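Beta-1,4-mannanase (Cellulomonas fimi, PDB 2BVY) probably cleaves internal beta-1,4-mannosidic bonds of mannans with its family 26 glycoside hydrolase domain, here joined to an immunoglobulin-like domain. Local coordinates at residues T40-T45 against N77-L82; H36-S41 against F67-L72; V375-P380 against V447-T452; R394-G399 against A426-A431. All blocks are in the same frame, centred on the assembly; numbering follows the deposited sequence.

Interaction 1: T40-T45 against N77-L82; sequences TSFGLT and NERPGL
Phe42 and Ser41 lie against the backbone of Glu78, Arg79 and Pro80, where two loops of the (beta/alpha)8 barrel meet: loop 40-45 comes after strand 32-37, loop 77-82 after strand 66-70. The Phe42 side chain leaves CB with CG anti to the carbonyl carbon (chi1 -82°), a turn that carries the far end of its ring to Glu78 and Arg79. From CG the ring runs out to CE2, which lies 3.7 Å from Arg79 N and meets Glu78 CB near the ring plane. CZ, at the tip, is 3.8 Å from the same Arg79 N and also touches Arg79 CB. The ring thus abuts a peptide and two beta carbons, not the charged end of Arg79; ring and guanidinium planes are 77° apart. That guanidinium turns off toward its own loop, with Leu82 CD2 over the centre of one face. Glu78 likewise sends its carboxylate elsewhere: OE1 is hydrogen-bonded to His38 NE2, and OE2 to a bound glycerol, probably from the crystallisation liquor. The aromatic surround is extended by Phe325 and His38, both edge-to-face with Phe42. Beside the ring, Ser41 touches Arg79 O with CB and OG alike, each at 3.7 Å; its hydroxyl is bonded to His38 ND1. The peptide bond before Pro80 is cis, and the pyrrolidine ring rests on Leu93 and Tyr97 of helix 87-104. Toward 40-45, Pro80 CD packs on Ser41 CB at 4.2 Å.

Interaction 2: H36-S41 against F67-L72; sequences HQHTTS and FGWDTL
The Trp69 indole meets Thr40 OG1 at its edge, in plane and 3.2 Å from CH2, with Ser41 OG also near the plane, beside CZ3. One face of the indole carries water 2 and the carbonyl carbon of Phe67. The Phe67 ring takes Thr39 CG2 over a face, a CH-pi contact 3.9 Å from the ring centroid and 29° off its normal, while Thr40 CG2 comes obliquely to CE2. Thr39 serves two rings at once: with OG1 anti to the backbone N (chi1 -153°) its methyl lies on Phe67 and its hydroxyl is bonded, in plane, to His36 ND1, with Ser54 as a further partner. The strands that carry these aromatic residues, 32-37 and 66-70, pair in parallel within the beta-alpha-beta unit that opens the barrel. Gly68 N donates to His36 O at 3.1 Å, and His38 N to Gly68 O at 2.8 Å. Water 2 links that same Gly68 O to Thr39 N in the type II turn His36-Thr39. With a bond at each ring nitrogen, the His38 imidazole is fixed in rotation. The Gln37 amide packs on the Gly68 backbone, NE2 lying 3.3 Å from Gly68 CA. Gln37 NE2 bonds to Glu320 and, at 2.8 Å, to water 1; these bonds set the amide's orientation and leave two acceptors, Gln37 OE1 and Trp69 O, 3.1 Å apart, a meeting that is probably mildly unfavourable and that the bond of NE2 to Glu320 would help to offset.

Interaction 3: V375-P380 against V447-T452; sequences VHIASP and VTATAT
Ile377 reaches across to Val447 and Ala449 with the end of its side chain, and the contact is almost wholly apolar. CD1 does most of the touching: it lies 3.7 Å from Ala449 CB and 4.0 Å from Val447 CG1, so that one methyl touches both residues. CG1 supports it at 3.8 Å from Ala449 CB. The chain reaches this far because CG1 is anti to the carbonyl carbon (chi1 -63°) and CD1 continues extended from it. Further along, Pro380 CG meets the other methyl of Val447, CG2, at 4.2 Å. Methyl-to-backbone packing adds one close approach, Ile377 CD1 to Val447 O at 3.3 Å. Polar interactions lie to the sides: Asn462 ND2 donates to Pro380 O, and Thr448, whose beta carbon points away from Ile377, is hydrogen-bonded through OG1 to Thr461. Val395 and Val407 lie against Ala449, and Val407 also against Val447, widening the apolar layer. In the backbone, a classic beta bulge sets Ala378 and Ser379 opposite the single residue Arg394, just before the cis peptide bond of Pro380. The strands are not sheet neighbours; their axes pass 7.9 Å apart at 132°, and inward-pointing residues fill the gap between them. Such facing of strands through an apolar core is the packing of an immunoglobulin-like beta sandwich, to which this domain belongs.

Interaction 4: R394-G399 against A426-A431; sequences RVRVGG and ALWWTA
Val395 and Trp429 form a hydrogen-bonded pair of the antiparallel sheet in the immunoglobulin-like domain, Val395 N to Trp429 O at 2.8 Å and Trp429 N to Val395 O at 2.9 Å, the N-to-C directions of strands 394-398 and 429-431 at 165°. Arg394 and Thr430 make the adjoining non-hydrogen-bonded pair, with Arg394 CB against Thr430 CG2. The Trp428 indole is sandwiched: Arg394 CD lies over one face, 3.9 Å from the six-membered ring's centroid, and Leu427 CD1 over the opposite one. The Arg394 guanidinium, tilted 78° from the indole, does not stack on it; its NE is bonded to Ser379 OG. Arg396 CB comes to the edge of the same indole, in plane. Bends at chi2 and chi3 take the Arg396 chain across Leu427 at about a right angle, with CG only 3.2 Å from Leu427 CD2. This brings NE to Leu427 O at 3.2 Å in a nearly straight bond (167°), the oxygen lying in the guanidinium plane. On the other side of the sheet, Trp429 packs with Val397, Val402 and Val405. Leu427 O has a second donor, water 3 at 2.8 Å, which accepts from Val397 N at 2.9 Å.

How the interactions relate
Interactions 1 and 2 belong to the catalytic barrel and share Thr40 and Ser41, their centres about 8 Å apart; Asn77 N to Leu72 O, 2.8 Å and probably a hydrogen bond, also ties one to the other. Both lie near the predicted active site: the side chain of Gln37 is about 7 Å, and that of Glu78 about 10 Å, from that of the probable nucleophile Glu282. Interactions 3 and 4 lie in the immunoglobulin-like domain, across the chain's centre from the first two, with centres about 35 to 44 Å away. They too meet, since 375-380 and 394-399 are paired neighbours in one sheet: His376 O to Arg396 N is 2.8 Å, and Ala378 CB packs on Trp428 NE1.

Interaction 1: T40-T45 against N77-L82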
loop_
_atom_site.group_PDB
_atom_site.type_symbol
_atom_site.label_atom_id
_atom_site.label_comp_id
_atom_site.label_asym_id
_atom_site.label_seq_id
_atom_site.Cartn_x
_atom_site.Cartn_y
_atom_site.Cartn_z
ATOM N N THR A 40 -8.996 4.003 16.611
ATOM C CA THR A 40 -9.869 4.945 17.308
ATOM C C THR A 40 -11.282 4.988 16.739
ATOM O O THR A 40 -12.081 5.842 17.124
ATOM C CB THR A 40 -9.305 6.391 17.301
ATOM O OG1 THR A 40 -9.174 6.855 15.951
ATOM C CG2 THR A 40 -7.944 6.445 18.000
ATOM N N SER A 41 -11.599 4.075 15.829
ATOM C CA SER A 41 -12.938 4.058 15.244
ATOM C C SER A 41 -13.725 2.789 15.580
ATOM O O SER A 41 -14.957 2.783 15.529
ATOM C CB SER A 41 -12.855 4.246 13.728
ATOM O OG SER A 41 -12.043 3.261 13.130
ATOM N N PHE A 42 -13.003 1.726 15.926
ATOM C CA PHE A 42 -13.591 0.435 16.292
ATOM C C PHE A 42 -12.925 -0.084 17.567
ATOM O O PHE A 42 -11.706 -0.243 17.618
ATOM C CB PHE A 42 -13.378 -0.583 15.177
ATOM C CG PHE A 42 -14.375 -0.489 14.064
ATOM C CD1 PHE A 42 -15.648 -1.033 14.209
ATOM C CD2 PHE A 42 -14.039 0.134 12.863
ATOM C CE1 PHE A 42 -16.586 -0.964 13.168
ATOM C CE2 PHE A 42 -14.962 0.213 11.816
ATOM C CZ PHE A 42 -16.244 -0.340 11.970
ATOM N N GLY A 43 -13.724 -0.342 18.597
ATOM C CA GLY A 43 -13.170 -0.834 19.844
ATOM C C GLY A 43 -14.193 -1.547 20.705
ATOM O O GLY A 43 -15.387 -1.242 20.651
ATOM N N LEU A 44 -13.722 -2.497 21.509
ATOM C CA LEU A 44 -14.596 -3.259 22.387
ATOM C C LEU A 44 -14.637 -2.717 23.823
ATOM O O LEU A 44 -15.516 -3.094 24.597
ATOM C CB LEU A 44 -14.162 -4.725 22.392
ATOM C CG LEU A 44 -13.911 -5.321 21.002
ATOM C CD1 LEU A 44 -13.513 -6.777 21.130
ATOM C CD2 LEU A 44 -15.160 -5.198 20.151
ATOM N N THR A 45 -13.703 -1.833 24.176
ATOM C CA THR A 45 -13.660 -1.271 25.524
ATOM C C THR A 45 -13.766 0.255 25.515
ATOM O O THR A 45 -13.731 0.898 26.563
ATOM C CB THR A 45 -12.335 -1.622 26.247
ATOM O OG1 THR A 45 -11.280 -0.812 25.713
ATOM C CG2 THR A 45 -11.980 -3.097 26.053
ATOM N N ASN A 77 -18.568 2.253 4.279
ATOM C CA ASN A 77 -18.714 0.876 4.735
ATOM C C ASN A 77 -18.059 0.609 6.083
ATOM O O ASN A 77 -18.327 -0.408 6.711
ATOM C CB ASN A 77 -18.170 -0.092 3.682
ATOM C CG ASN A 77 -19.064 -0.172 2.462
ATOM O OD1 ASN A 77 -20.282 -0.307 2.586
ATOM N ND2 ASN A 77 -18.471 -0.096 1.278
ATOM N N GLU A 78 -17.196 1.510 6.527
ATOM C CA GLU A 78 -16.558 1.354 7.833
ATOM C C GLU A 78 -16.516 2.721 8.505
ATOM O O GLU A 78 -16.269 3.731 7.845
ATOM C CB GLU A 78 -15.132 0.787 7.703
ATOM C CG GLU A 78 -15.063 -0.582 7.018
ATOM C CD GLU A 78 -13.735 -1.312 7.232
ATOM O OE1 GLU A 78 -12.663 -0.663 7.217
ATOM O OE2 GLU A 78 -13.767 -2.551 7.399
ATOM N N ARG A 79 -16.782 2.752 9.809
ATOM C CA ARG A 79 -16.769 4.000 10.561
ATOM C C ARG A 79 -15.388 4.637 10.505
ATOM O O ARG A 79 -14.381 3.941 10.379
ATOM C CB ARG A 79 -17.176 3.752 12.019
ATOM C CG ARG A 79 -18.662 3.950 12.268
ATOM C CD ARG A 79 -19.387 2.648 12.568
ATOM N NE ARG A 79 -20.846 2.787 12.493
ATOM C CZ ARG A 79 -21.556 3.711 13.138
ATOM N NH1 ARG A 79 -20.952 4.600 13.921
ATOM N NH2 ARG A 79 -22.878 3.743 13.005
ATOM N N PRO A 80 -15.316 5.970 10.632
ATOM C CA PRO A 80 -16.422 6.910 10.826
ATOM C C PRO A 80 -17.301 7.128 9.591
ATOM O O PRO A 80 -18.206 7.959 9.607
ATOM C CB PRO A 80 -15.705 8.182 11.253
ATOM C CG PRO A 80 -14.493 8.138 10.404
ATOM C CD PRO A 80 -14.039 6.695 10.543
ATOM N N GLY A 81 -17.021 6.395 8.520
ATOM C CA GLY A 81 -17.827 6.530 7.325
ATOM C C GLY A 81 -19.217 5.987 7.599
ATOM O O GLY A 81 -19.371 5.025 8.354
ATOM N N LEU A 82 -20.229 6.609 6.997
ATOM C CA LEU A 82 -21.620 6.185 7.170
ATOM C C LEU A 82 -22.278 5.945 5.816
ATOM O O LEU A 82 -22.063 6.698 4.864
ATOM C CB LEU A 82 -22.408 7.249 7.943
ATOM C CG LEU A 82 -21.838 7.589 9.322
ATOM C CD1 LEU A 82 -22.626 8.742 9.945
ATOM C CD2 LEU A 82 -21.886 6.350 10.207
#

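Interaction 2: H36-S41 against F67-L72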
loop_
_atom_site.group_PDB
_atom_site.type_symbol
_atom_site.label_atom_id
_atom_site.label_comp_id
_atom_site.label_asym_id
_atom_site.label_seq_id
_atom_site.Cartn_x
_atom_site.Cartn_y
_atom_site.Cartn_z
ATOM N N HIS A 36 -2.175 -0.362 14.499
ATOM C CA HIS A 36 -3.468 -1.017 14.659
ATOM C C HIS A 36 -4.492 -0.356 13.743
ATOM O O HIS A 36 -4.599 0.868 13.705
ATOM C CB HIS A 36 -3.933 -0.900 16.117
ATOM C CG HIS A 36 -5.210 -1.628 16.407
ATOM N ND1 HIS A 36 -6.151 -1.152 17.294
ATOM C CD2 HIS A 36 -5.685 -2.816 15.956
ATOM C CE1 HIS A 36 -7.150 -2.015 17.378
ATOM N NE2 HIS A 36 -6.891 -3.034 16.576
ATOM N N GLN A 37 -5.242 -1.172 13.010
ATOM C CA GLN A 37 -6.265 -0.683 12.084
ATOM C C GLN A 37 -7.509 -0.166 12.824
ATOM O O GLN A 37 -7.985 -0.801 13.768
ATOM C CB GLN A 37 -6.672 -1.817 11.138
ATOM C CG GLN A 37 -7.663 -1.424 10.052
ATOM C CD GLN A 37 -7.015 -0.678 8.902
ATOM O OE1 GLN A 37 -7.690 -0.270 7.951
ATOM N NE2 GLN A 37 -5.706 -0.499 8.974
ATOM N N HIS A 38 -8.029 0.983 12.391
ATOM C CA HIS A 38 -9.231 1.564 12.996
ATOM C C HIS A 38 -9.114 1.624 14.516
ATOM O O HIS A 38 -10.101 1.421 15.236
ATOM C CB HIS A 38 -10.447 0.710 12.638
ATOM C CG HIS A 38 -10.913 0.872 11.226
ATOM N ND1 HIS A 38 -11.445 2.050 10.750
ATOM C CD2 HIS A 38 -10.959 -0.005 10.196
ATOM C CE1 HIS A 38 -11.800 1.893 9.487
ATOM N NE2 HIS A 38 -11.517 0.654 9.127
ATOM N N THR A 39 -7.917 1.915 15.003
ATOM C CA THR A 39 -7.686 1.928 16.437
ATOM C C THR A 39 -8.589 2.891 17.222
ATOM O O THR A 39 -8.940 2.611 18.373
ATOM C CB THR A 39 -6.168 2.171 16.739
ATOM O OG1 THR A 39 -5.835 1.578 18.000
ATOM C CG2 THR A 39 -5.829 3.653 16.757
ATOM N N THR A 40 -8.996 4.003 16.611
ATOM C CA THR A 40 -9.869 4.945 17.308
ATOM C C THR A 40 -11.282 4.988 16.739
ATOM O O THR A 40 -12.081 5.842 17.124
ATOM C CB THR A 40 -9.305 6.391 17.301
ATOM O OG1 THR A 40 -9.174 6.855 15.951
ATOM C CG2 THR A 40 -7.944 6.445 18.000
ATOM N N SER A 41 -11.599 4.075 15.829
ATOM C CA SER A 41 -12.938 4.058 15.244
ATOM C C SER A 41 -13.725 2.789 15.580
ATOM O O SER A 41 -14.957 2.783 15.529
ATOM C CB SER A 41 -12.855 4.246 13.728
ATOM O OG SER A 41 -12.043 3.261 13.130
ATOM N N PHE A 67 -1.509 4.381 13.034
ATOM C CA PHE A 67 -2.968 4.340 12.958
ATOM C C PHE A 67 -3.335 3.954 11.526
ATOM O O PHE A 67 -3.080 4.718 10.598
ATOM C CB PHE A 67 -3.566 5.717 13.264
ATOM C CG PHE A 67 -3.451 6.138 14.706
ATOM C CD1 PHE A 67 -2.224 6.119 15.362
ATOM C CD2 PHE A 67 -4.571 6.597 15.395
ATOM C CE1 PHE A 67 -2.114 6.554 16.679
ATOM C CE2 PHE A 67 -4.473 7.036 16.720
ATOM C CZ PHE A 67 -3.244 7.017 17.361
ATOM N N GLY A 68 -3.917 2.773 11.344
ATOM C CA GLY A 68 -4.282 2.339 10.003
ATOM C C GLY A 68 -5.731 2.623 9.654
ATOM O O GLY A 68 -6.611 2.486 10.493
ATOM N N TRP A 69 -5.978 3.015 8.408
ATOM C CA TRP A 69 -7.327 3.315 7.950
ATOM C C TRP A 69 -7.581 2.633 6.612
ATOM O O TRP A 69 -6.708 1.950 6.081
ATOM C CB TRP A 69 -7.515 4.823 7.792
ATOM C CG TRP A 69 -7.034 5.620 8.974
ATOM C CD1 TRP A 69 -5.865 6.333 9.068
ATOM C CD2 TRP A 69 -7.708 5.789 10.226
ATOM N NE1 TRP A 69 -5.777 6.936 10.299
ATOM C CE2 TRP A 69 -6.892 6.620 11.031
ATOM C CE3 TRP A 69 -8.919 5.319 10.748
ATOM C CZ2 TRP A 69 -7.254 6.994 12.334
ATOM C CZ3 TRP A 69 -9.280 5.691 12.051
ATOM C CH2 TRP A 69 -8.448 6.521 12.824
ATOM N N ASP A 70 -8.772 2.836 6.058
ATOM C CA ASP A 70 -9.104 2.211 4.786
ATOM C C ASP A 70 -10.134 3.008 3.988
ATOM O O ASP A 70 -11.065 3.561 4.558
ATOM C CB ASP A 70 -9.632 0.801 5.051
ATOM C CG ASP A 70 -9.560 -0.076 3.828
ATOM O OD1 ASP A 70 -10.422 0.065 2.928
ATOM O OD2 ASP A 70 -8.620 -0.895 3.760
ATOM N N THR A 71 -9.976 3.051 2.667
ATOM C CA THR A 71 -10.914 3.782 1.823
ATOM C C THR A 71 -12.349 3.265 1.953
ATOM O O THR A 71 -13.271 3.838 1.375
ATOM C CB THR A 71 -10.495 3.752 0.331
ATOM O OG1 THR A 71 -10.296 2.399 -0.091
ATOM C CG2 THR A 71 -9.213 4.537 0.126
ATOM N N LEU A 72 -12.543 2.180 2.697
ATOM C CA LEU A 72 -13.893 1.667 2.921
ATOM C C LEU A 72 -14.639 2.743 3.720
ATOM O O LEU A 72 -15.862 2.781 3.733
ATOM C CB LEU A 72 -13.869 0.357 3.721
ATOM C CG LEU A 72 -13.609 -0.962 2.987
ATOM C CD1 LEU A 72 -13.461 -2.097 3.994
ATOM C CD2 LEU A 72 -14.756 -1.249 2.029
HETATM O O HOH W 1 -3.995 -0.072 6.818
HETATM O O HOH W 2 -6.440 3.890 13.092
#

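Interaction 3: V375-P380 against V447-T452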
loop_
_atom_site.group_PDB
_atom_site.type_symbol
_atom_site.label_atom_id
_atom_site.label_comp_id
_atom_site.label_asym_id
_atom_site.label_seq_id
_atom_site.Cartn_x
_atom_site.Cartn_y
_atom_site.Cartn_z
ATOM N N VAL A 375 9.911 4.592 -18.174
ATOM C CA VAL A 375 9.020 4.473 -19.301
ATOM C C VAL A 375 8.371 3.106 -19.176
ATOM O O VAL A 375 9.043 2.108 -18.911
ATOM C CB VAL A 375 9.773 4.567 -20.655
ATOM C CG1 VAL A 375 10.850 3.492 -20.740
ATOM C CG2 VAL A 375 8.784 4.418 -21.809
ATOM N N HIS A 376 7.054 3.070 -19.323
ATOM C CA HIS A 376 6.329 1.815 -19.260
ATOM C C HIS A 376 5.078 1.929 -20.121
ATOM O O HIS A 376 4.545 3.019 -20.328
ATOM C CB HIS A 376 6.000 1.437 -17.797
ATOM C CG HIS A 376 5.165 2.443 -17.066
ATOM N ND1 HIS A 376 3.798 2.316 -16.925
ATOM C CD2 HIS A 376 5.508 3.571 -16.399
ATOM C CE1 HIS A 376 3.336 3.319 -16.201
ATOM N NE2 HIS A 376 4.353 4.095 -15.869
ATOM N N ILE A 377 4.633 0.799 -20.654
ATOM C CA ILE A 377 3.458 0.770 -21.512
ATOM C C ILE A 377 2.234 0.398 -20.679
ATOM O O ILE A 377 2.106 -0.737 -20.222
ATOM C CB ILE A 377 3.680 -0.245 -22.674
ATOM C CG1 ILE A 377 4.862 0.225 -23.535
ATOM C CG2 ILE A 377 2.426 -0.369 -23.534
ATOM C CD1 ILE A 377 5.419 -0.839 -24.469
ATOM N N ALA A 378 1.348 1.371 -20.475
ATOM C CA ALA A 378 0.139 1.157 -19.687
ATOM C C ALA A 378 -0.870 0.245 -20.398
ATOM O O ALA A 378 -1.647 -0.458 -19.748
ATOM C CB ALA A 378 -0.502 2.502 -19.339
ATOM N N SER A 379 -0.876 0.263 -21.727
ATOM C CA SER A 379 -1.772 -0.618 -22.478
ATOM C C SER A 379 -1.263 -0.804 -23.900
ATOM O O SER A 379 -0.944 0.169 -24.587
ATOM C CB SER A 379 -3.212 -0.079 -22.496
ATOM O OG SER A 379 -3.308 1.161 -23.167
ATOM N N PRO A 380 -1.144 -2.065 -24.350
ATOM C CA PRO A 380 -1.467 -3.270 -23.576
ATOM C C PRO A 380 -0.381 -3.618 -22.559
ATOM O O PRO A 380 0.814 -3.584 -22.863
ATOM C CB PRO A 380 -1.607 -4.334 -24.654
ATOM C CG PRO A 380 -0.550 -3.925 -25.641
ATOM C CD PRO A 380 -0.703 -2.417 -25.712
ATOM N N VAL A 447 5.595 -5.729 -28.013
ATOM C CA VAL A 447 5.289 -4.307 -28.142
ATOM C C VAL A 447 6.398 -3.512 -27.457
ATOM O O VAL A 447 6.475 -3.461 -26.227
ATOM C CB VAL A 447 3.938 -3.947 -27.480
ATOM C CG1 VAL A 447 3.643 -2.473 -27.682
ATOM C CG2 VAL A 447 2.822 -4.789 -28.072
ATOM N N THR A 448 7.260 -2.898 -28.257
ATOM C CA THR A 448 8.368 -2.125 -27.717
ATOM C C THR A 448 8.171 -0.644 -27.953
ATOM O O THR A 448 7.875 -0.219 -29.068
ATOM C CB THR A 448 9.707 -2.533 -28.362
ATOM O OG1 THR A 448 9.898 -3.946 -28.213
ATOM C CG2 THR A 448 10.868 -1.788 -27.700
ATOM N N ALA A 449 8.341 0.141 -26.896
ATOM C CA ALA A 449 8.196 1.583 -26.987
ATOM C C ALA A 449 9.556 2.238 -26.785
ATOM O O ALA A 449 10.310 1.864 -25.886
ATOM C CB ALA A 449 7.215 2.077 -25.936
ATOM N N THR A 450 9.864 3.209 -27.636
ATOM C CA THR A 450 11.126 3.937 -27.565
ATOM C C THR A 450 10.829 5.425 -27.459
ATOM O O THR A 450 10.150 5.994 -28.311
ATOM C CB THR A 450 11.991 3.689 -28.815
ATOM O OG1 THR A 450 12.324 2.296 -28.902
ATOM C CG2 THR A 450 13.267 4.522 -28.744
ATOM N N ALA A 451 11.337 6.048 -26.404
ATOM C CA ALA A 451 11.105 7.466 -26.180
ATOM C C ALA A 451 12.410 8.242 -26.169
ATOM O O ALA A 451 13.306 7.958 -25.374
ATOM C CB ALA A 451 10.365 7.670 -24.860
ATOM N N THR A 452 12.515 9.221 -27.061
ATOM C CA THR A 452 13.708 10.050 -27.139
ATOM C C THR A 452 13.528 11.160 -26.119
ATOM O O THR A 452 12.684 12.043 -26.285
ATOM C CB THR A 452 13.881 10.637 -28.548
ATOM O OG1 THR A 452 14.139 9.571 -29.467
ATOM C CG2 THR A 452 15.041 11.625 -28.584
#

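Interaction 4: R394-G399 against A426-A431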
loop_
_atom_site.group_PDB
_atom_site.type_symbol
_atom_site.label_atom_id
_atom_site.label_comp_id
_atom_site.label_asym_id
_atom_site.label_seq_id
_atom_site.Cartn_x
_atom_site.Cartn_y
_atom_site.Cartn_z
ATOM N N ARG A 394 -0.897 3.194 -24.936
ATOM C CA ARG A 394 -0.479 4.347 -24.146
ATOM C C ARG A 394 0.814 4.065 -23.413
ATOM O O ARG A 394 0.974 3.033 -22.766
ATOM C CB ARG A 394 -1.564 4.794 -23.159
ATOM C CG ARG A 394 -2.639 3.785 -22.906
ATOM C CD ARG A 394 -3.908 4.448 -22.399
ATOM N NE ARG A 394 -5.071 3.719 -22.891
ATOM C CZ ARG A 394 -6.300 4.213 -22.938
ATOM N NH1 ARG A 394 -6.533 5.444 -22.515
ATOM N NH2 ARG A 394 -7.287 3.485 -23.434
ATOM N N VAL A 395 1.742 5.002 -23.543
ATOM C CA VAL A 395 3.046 4.896 -22.931
ATOM C C VAL A 395 3.269 6.027 -21.947
ATOM O O VAL A 395 2.931 7.183 -22.218
ATOM C CB VAL A 395 4.148 4.945 -23.998
ATOM C CG1 VAL A 395 5.519 4.878 -23.340
ATOM C CG2 VAL A 395 3.962 3.797 -24.979
ATOM N N ARG A 396 3.831 5.684 -20.796
ATOM C CA ARG A 396 4.113 6.679 -19.778
ATOM C C ARG A 396 5.608 6.915 -19.730
ATOM O O ARG A 396 6.395 5.967 -19.695
ATOM C CB ARG A 396 3.634 6.201 -18.405
ATOM C CG ARG A 396 3.075 7.305 -17.517
ATOM C CD ARG A 396 4.120 8.301 -17.039
ATOM N NE ARG A 396 3.591 9.660 -17.073
ATOM C CZ ARG A 396 4.009 10.659 -16.301
ATOM N NH1 ARG A 396 4.970 10.468 -15.411
ATOM N NH2 ARG A 396 3.470 11.860 -16.429
ATOM N N VAL A 397 5.997 8.183 -19.756
ATOM C CA VAL A 397 7.403 8.547 -19.669
ATOM C C VAL A 397 7.476 9.634 -18.609
ATOM O O VAL A 397 6.937 10.723 -18.797
ATOM C CB VAL A 397 7.954 9.108 -20.999
ATOM C CG1 VAL A 397 9.459 9.294 -20.881
ATOM C CG2 VAL A 397 7.632 8.168 -22.151
ATOM N N GLY A 398 8.124 9.330 -17.489
ATOM C CA GLY A 398 8.233 10.302 -16.419
ATOM C C GLY A 398 9.654 10.550 -15.947
ATOM O O GLY A 398 10.569 9.779 -16.243
ATOM N N GLY A 399 9.831 11.642 -15.208
ATOM C CA GLY A 399 11.139 11.990 -14.689
ATOM C C GLY A 399 12.057 12.621 -15.715
ATOM O O GLY A 399 13.233 12.850 -15.435
ATOM N N ALA A 426 -1.772 15.215 -20.406
ATOM C CA ALA A 426 -1.710 15.058 -18.955
ATOM C C ALA A 426 -0.847 13.899 -18.470
ATOM O O ALA A 426 -0.121 14.040 -17.483
ATOM C CB ALA A 426 -3.115 14.915 -18.390
ATOM N N LEU A 427 -1.000 12.763 -19.129
ATOM C CA LEU A 427 -0.325 11.582 -18.617
ATOM C C LEU A 427 0.395 10.698 -19.640
ATOM O O LEU A 427 1.593 10.456 -19.507
ATOM C CB LEU A 427 -1.339 10.730 -17.846
ATOM C CG LEU A 427 -0.841 9.821 -16.709
ATOM C CD1 LEU A 427 -2.022 9.045 -16.157
ATOM C CD2 LEU A 427 0.235 8.850 -17.192
ATOM N N TRP A 428 -0.323 10.207 -20.646
ATOM C CA TRP A 428 0.284 9.303 -21.622
ATOM C C TRP A 428 0.560 9.825 -23.031
ATOM O O TRP A 428 0.062 10.867 -23.454
ATOM C CB TRP A 428 -0.590 8.060 -21.793
ATOM C CG TRP A 428 -0.944 7.326 -20.549
ATOM C CD1 TRP A 428 -0.094 6.662 -19.713
ATOM C CD2 TRP A 428 -2.265 7.115 -20.035
ATOM N NE1 TRP A 428 -0.806 6.043 -18.713
ATOM C CE2 TRP A 428 -2.140 6.306 -18.885
ATOM C CE3 TRP A 428 -3.544 7.531 -20.439
ATOM C CZ2 TRP A 428 -3.249 5.900 -18.127
ATOM C CZ3 TRP A 428 -4.650 7.128 -19.685
ATOM C CH2 TRP A 428 -4.491 6.319 -18.540
ATOM N N TRP A 429 1.368 9.052 -23.748
ATOM C CA TRP A 429 1.685 9.306 -25.144
ATOM C C TRP A 429 0.878 8.175 -25.766
ATOM O O TRP A 429 1.109 7.010 -25.449
ATOM C CB TRP A 429 3.173 9.102 -25.433
ATOM C CG TRP A 429 4.016 10.278 -25.084
ATOM C CD1 TRP A 429 4.396 10.678 -23.836
ATOM C CD2 TRP A 429 4.576 11.226 -25.999
ATOM N NE1 TRP A 429 5.160 11.817 -23.916
ATOM C CE2 TRP A 429 5.286 12.176 -25.233
ATOM C CE3 TRP A 429 4.547 11.367 -27.395
ATOM C CZ2 TRP A 429 5.964 13.255 -25.815
ATOM C CZ3 TRP A 429 5.222 12.440 -27.975
ATOM C CH2 TRP A 429 5.920 13.369 -27.184
ATOM N N THR A 430 -0.075 8.504 -26.629
ATOM C CA THR A 430 -0.919 7.470 -27.214
ATOM C C THR A 430 -1.017 7.456 -28.731
ATOM O O THR A 430 -0.501 8.332 -29.423
ATOM C CB THR A 430 -2.352 7.584 -26.681
ATOM O OG1 THR A 430 -3.018 8.666 -27.348
ATOM C CG2 THR A 430 -2.345 7.857 -25.179
ATOM N N ALA A 431 -1.708 6.437 -29.228
ATOM C CA ALA A 431 -1.946 6.252 -30.652
ATOM C C ALA A 431 -2.893 5.073 -30.815
ATOM O O ALA A 431 -2.752 4.053 -30.132
ATOM C CB ALA A 431 -0.641 5.981 -31.387
HETATM O O HOH W 3 4.195 10.290 -20.476
#